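Local coordinates for protein glucose-6-phosphate isomerase (Thermus thermophilus, PDB 1ZZG) that probably catalyses the reversible isomerization of glucose 6-phosphate to fructose 6-phosphate, a step shared by glycolysis and gluconeogenesis, at residues 150-162 / 169-182. Sequence-based numbering, arbitrary orientation.
Sequences DWRRHLVVTTDPK and FAEREGLKAFAIPK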
# COMPACT_ATOMS: atom_id res chain seq x y z
N ASP A 150 28.19 -10.78 -22.68
CA ASP A 150 27.06 -9.95 -23.04
C ASP A 150 26.32 -9.40 -21.82
O ASP A 150 25.25 -8.81 -21.96
CB ASP A 150 26.10 -10.73 -23.93
CG ASP A 150 25.14 -9.84 -24.67
OD1 ASP A 150 25.62 -8.91 -25.37
OD2 ASP A 150 23.92 -10.06 -24.56
N TRP A 151 26.87 -9.58 -20.62
CA TRP A 151 26.20 -9.10 -19.42
C TRP A 151 26.06 -7.58 -19.38
O TRP A 151 25.01 -7.06 -18.99
CB TRP A 151 26.92 -9.57 -18.15
CG TRP A 151 28.25 -8.93 -17.86
CD1 TRP A 151 29.48 -9.37 -18.27
CD2 TRP A 151 28.49 -7.75 -17.08
NE1 TRP A 151 30.47 -8.55 -17.79
CE2 TRP A 151 29.89 -7.54 -17.05
CE3 TRP A 151 27.66 -6.85 -16.40
CZ2 TRP A 151 30.49 -6.47 -16.37
CZ3 TRP A 151 28.25 -5.78 -15.71
CH2 TRP A 151 29.65 -5.60 -15.71
N ARG A 152 27.09 -6.86 -19.80
CA ARG A 152 27.06 -5.40 -19.78
C ARG A 152 25.85 -4.78 -20.46
O ARG A 152 25.37 -3.74 -20.02
CB ARG A 152 28.34 -4.83 -20.40
CG ARG A 152 29.58 -5.21 -19.62
CD ARG A 152 30.82 -4.48 -20.11
NE ARG A 152 31.97 -4.85 -19.30
CZ ARG A 152 32.61 -6.01 -19.39
NH1 ARG A 152 32.22 -6.91 -20.28
NH2 ARG A 152 33.62 -6.28 -18.57
N ARG A 153 25.35 -5.41 -21.52
CA ARG A 153 24.20 -4.87 -22.23
C ARG A 153 22.93 -5.01 -21.40
O ARG A 153 21.95 -4.30 -21.66
CB ARG A 153 24.01 -5.58 -23.57
CG ARG A 153 23.02 -4.87 -24.49
CD ARG A 153 22.74 -5.65 -25.78
NE ARG A 153 21.80 -4.93 -26.63
CZ ARG A 153 21.22 -5.44 -27.72
NH1 ARG A 153 21.49 -6.69 -28.10
NH2 ARG A 153 20.38 -4.71 -28.43
N HIS A 154 22.94 -5.91 -20.43
CA HIS A 154 21.76 -6.15 -19.59
C HIS A 154 21.72 -5.34 -18.30
O HIS A 154 20.82 -5.52 -17.47
CB HIS A 154 21.65 -7.65 -19.28
CG HIS A 154 21.37 -8.50 -20.48
ND1 HIS A 154 20.16 -9.12 -20.68
CD2 HIS A 154 22.14 -8.80 -21.56
CE1 HIS A 154 20.19 -9.77 -21.84
NE2 HIS A 154 21.37 -9.59 -22.39
N LEU A 155 22.69 -4.44 -18.11
CA LEU A 155 22.74 -3.60 -16.92
C LEU A 155 22.86 -2.13 -17.31
O LEU A 155 23.82 -1.72 -17.97
CB LEU A 155 23.92 -3.99 -16.02
CG LEU A 155 24.11 -3.12 -14.78
CD1 LEU A 155 22.89 -3.22 -13.88
CD2 LEU A 155 25.36 -3.56 -14.02
N VAL A 156 21.88 -1.34 -16.89
CA VAL A 156 21.86 0.09 -17.17
C VAL A 156 21.78 0.81 -15.83
O VAL A 156 21.04 0.40 -14.93
CB VAL A 156 20.66 0.46 -18.08
CG1 VAL A 156 19.36 -0.02 -17.47
CG2 VAL A 156 20.64 1.97 -18.32
N VAL A 157 22.53 1.90 -15.69
CA VAL A 157 22.56 2.65 -14.44
C VAL A 157 21.95 4.05 -14.52
O VAL A 157 22.11 4.75 -15.52
CB VAL A 157 24.03 2.77 -13.94
CG1 VAL A 157 24.08 3.54 -12.63
CG2 VAL A 157 24.62 1.39 -13.75
N THR A 158 21.25 4.44 -13.46
CA THR A 158 20.64 5.77 -13.37
C THR A 158 21.14 6.34 -12.05
O THR A 158 20.76 5.87 -10.98
CB THR A 158 19.10 5.67 -13.35
OG1 THR A 158 18.64 5.08 -14.58
CG2 THR A 158 18.48 7.04 -13.17
N THR A 159 22.01 7.35 -12.12
CA THR A 159 22.60 7.93 -10.92
C THR A 159 23.13 9.34 -11.19
O THR A 159 23.05 9.84 -12.31
CB THR A 159 23.75 7.02 -10.42
OG1 THR A 159 24.18 7.43 -9.12
CG2 THR A 159 24.94 7.10 -11.38
N ASP A 160 23.68 9.98 -10.16
CA ASP A 160 24.24 11.33 -10.31
C ASP A 160 25.19 11.32 -11.51
O ASP A 160 25.87 10.33 -11.76
CB ASP A 160 25.01 11.74 -9.06
CG ASP A 160 25.49 13.18 -9.11
OD1 ASP A 160 24.73 14.07 -8.68
OD2 ASP A 160 26.62 13.42 -9.61
N PRO A 161 25.26 12.44 -12.25
CA PRO A 161 26.17 12.46 -13.41
C PRO A 161 27.66 12.38 -13.08
O PRO A 161 28.45 11.95 -13.93
CB PRO A 161 25.80 13.77 -14.10
CG PRO A 161 25.40 14.66 -12.94
CD PRO A 161 24.56 13.72 -12.09
N LYS A 162 28.04 12.76 -11.87
CA LYS A 162 29.46 12.75 -11.50
C LYS A 162 29.85 12.11 -10.16
O LYS A 162 30.97 11.62 -10.01
CB LYS A 162 30.00 14.18 -11.54
CG LYS A 162 29.87 14.87 -12.89
CD LYS A 162 30.39 16.30 -12.86
CE LYS A 162 29.67 17.12 -11.80
NZ LYS A 162 30.16 18.53 -11.73
N PHE A 169 31.32 2.97 -11.28
CA PHE A 169 31.18 1.60 -11.75
C PHE A 169 30.71 1.54 -13.20
O PHE A 169 31.18 0.71 -13.98
CB PHE A 169 30.17 0.84 -10.87
CG PHE A 169 30.03 -0.61 -11.24
CD1 PHE A 169 31.09 -1.49 -11.04
CD2 PHE A 169 28.85 -1.09 -11.79
CE1 PHE A 169 30.98 -2.84 -11.38
CE2 PHE A 169 28.72 -2.44 -12.14
CZ PHE A 169 29.79 -3.31 -11.93
N ALA A 170 29.77 2.41 -13.55
CA ALA A 170 29.24 2.45 -14.90
C ALA A 170 30.33 2.87 -15.89
O ALA A 170 30.43 2.31 -16.99
CB ALA A 170 28.06 3.41 -14.98
N GLU A 171 31.15 3.84 -15.51
CA GLU A 171 32.22 4.32 -16.38
C GLU A 171 33.33 3.28 -16.51
O GLU A 171 33.91 3.12 -17.59
CB GLU A 171 32.77 5.65 -15.86
CG GLU A 171 31.71 6.74 -15.79
CD GLU A 171 32.26 8.09 -15.36
OE1 GLU A 171 33.02 8.14 -14.37
OE2 GLU A 171 31.92 9.10 -16.01
N ARG A 172 33.63 2.59 -15.42
CA ARG A 172 34.66 1.56 -15.41
C ARG A 172 34.28 0.39 -16.32
O ARG A 172 35.11 -0.12 -17.08
CB ARG A 172 34.88 1.04 -13.99
CG ARG A 172 35.72 -0.23 -13.91
CD ARG A 172 35.52 -0.94 -12.57
NE ARG A 172 36.28 -2.19 -12.47
CZ ARG A 172 37.61 -2.26 -12.45
NH1 ARG A 172 38.34 -1.15 -12.53
NH2 ARG A 172 38.21 -3.44 -12.34
N GLU A 173 33.03 -0.03 -16.23
CA GLU A 173 32.53 -1.16 -17.01
C GLU A 173 31.95 -0.82 -18.38
O GLU A 173 31.61 -1.73 -19.15
CB GLU A 173 31.48 -1.92 -16.20
CG GLU A 173 32.01 -2.58 -14.94
CD GLU A 173 33.04 -3.66 -15.23
OE1 GLU A 173 33.15 -4.09 -16.39
OE2 GLU A 173 33.73 -4.08 -14.28
N GLY A 174 31.84 0.46 -18.70
CA GLY A 174 31.30 0.85 -19.99
C GLY A 174 29.82 0.53 -20.09
O GLY A 174 29.34 0.01 -21.11
N LEU A 175 29.09 0.83 -19.02
CA LEU A 175 27.66 0.58 -18.97
C LEU A 175 26.87 1.80 -19.40
O LEU A 175 27.32 2.94 -19.21
CB LEU A 175 27.24 0.21 -17.54
CG LEU A 175 28.04 -0.92 -16.88
CD1 LEU A 175 27.55 -1.11 -15.46
CD2 LEU A 175 27.89 -2.20 -17.69
N LYS A 176 25.70 1.58 -19.98
CA LYS A 176 24.86 2.70 -20.37
C LYS A 176 24.45 3.34 -19.05
O LYS A 176 24.18 2.65 -18.07
CB LYS A 176 23.61 2.23 -21.10
CG LYS A 176 22.73 3.37 -21.61
CD LYS A 176 23.44 4.15 -22.71
CE LYS A 176 22.55 5.23 -23.30
NZ LYS A 176 22.23 6.27 -22.28
N ALA A 177 24.41 4.67 -19.02
CA ALA A 177 24.04 5.34 -17.79
C ALA A 177 23.23 6.60 -18.07
O ALA A 177 23.48 7.32 -19.03
CB ALA A 177 25.28 5.68 -16.98
N PHE A 178 22.24 6.82 -17.22
CA PHE A 178 21.38 7.98 -17.33
C PHE A 178 21.63 8.80 -16.07
O PHE A 178 22.03 8.26 -15.05
CB PHE A 178 19.92 7.55 -17.44
CG PHE A 178 19.55 7.02 -18.79
CD1 PHE A 178 19.30 7.89 -19.85
CD2 PHE A 178 19.46 5.65 -19.01
CE1 PHE A 178 18.96 7.40 -21.10
CE2 PHE A 178 19.12 5.15 -20.26
CZ PHE A 178 18.87 6.03 -21.31
N ALA A 179 21.37 10.10 -16.16
CA ALA A 179 21.64 10.98 -15.04
C ALA A 179 20.45 11.52 -14.26
O ALA A 179 19.42 11.89 -14.82
CB ALA A 179 22.49 12.15 -15.53
N ILE A 180 20.63 11.56 -12.95
CA ILE A 180 19.64 12.16 -12.07
C ILE A 180 20.34 13.50 -11.83
O ILE A 180 21.45 13.54 -11.28
CB ILE A 180 19.50 11.42 -10.73
CG1 ILE A 180 18.89 10.04 -10.96
CG2 ILE A 180 18.63 12.24 -9.77
CD1 ILE A 180 18.80 9.19 -9.69
N PRO A 181 19.73 14.61 -12.27
CA PRO A 181 20.34 15.93 -12.09
C PRO A 181 20.75 16.21 -10.65
O PRO A 181 20.05 15.86 -9.70
CB PRO A 181 19.24 16.88 -12.57
CG PRO A 181 18.51 16.07 -13.59
CD PRO A 181 18.42 14.72 -12.94
N LYS A 182 21.90 16.85 -10.50
CA LYS A 182 22.42 17.20 -9.18
C LYS A 182 21.37 17.91 -8.32
O LYS A 182 21.20 17.59 -7.15
CB LYS A 182 23.65 18.10 -9.33
CG LYS A 182 24.27 18.52 -8.01
CD LYS A 182 25.44 19.47 -8.23
CE LYS A 182 26.06 19.87 -6.91
NZ LYS A 182 27.13 20.90 -7.08
O HOH W 1 24.71 -0.98 -20.44
O HOH W 2 22.11 13.43 -8.62
O HOH W 3 31.78 11.43 -14.59
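Strands 155-159 and 176-179, joined through helix 165-173, form a beta-alpha-beta crossover at one margin of the parallel five-stranded sheet of a sugar isomerase (SIS) fold. Their segment axes run 20° from parallel, and four backbone hydrogen bonds alternate between the two segments in parallel register: Val157 N to Lys176 O, Phe178 N to Val157 O (the shortest, 2.7 Å), Thr159 N to Phe178 O, and, just beyond the end of strand 176-179, Ile180 N to Thr159 O. Before the first of these the strands part, and a water bridges the gap, donating to Leu155 O at 2.7 Å and accepting from Lys176 N.

On the helix-165-173 side the packing is apolar. With CG anti to the backbone N (chi1 177°), the end of Leu155 swings over to the second segment, where CD2 meets Leu175 CD1 at 3.6 Å and the edge of the Phe169 ring at CE2. Val157 CG2 touches Ala170 CB at 4.2 Å. Over the opposite surface, Val156 CG2 lies at the edge of the Phe178 ring, 3.9 Å from CD2, while Thr158 CG2 abuts Ile180 CG1.

A salt bridge ties the 3-10 segment to the helix end. The extended Arg152 chain passes over the Trp151 ring, with CG above its centre, and its guanidinium grips Glu173 OE1 side-on with both NE and NH2, the latter at 3.1 Å. Both N-H...O angles, near 140°, are bent, as is expected when two nitrogens of one guanidinium converge on a single oxygen. Trp151 CZ2, 3.6 Å from the same oxygen, borders the carboxylate with its ring edge.

Strand 176-179 is the outermost of this sheet within the chain, whereas 155-159 also pairs with strand 118-124. Helix 130-147 extends the apolar layer through Leu136 and Leu140, and helix 52-61 covers Val156 and Phe178 on the other face.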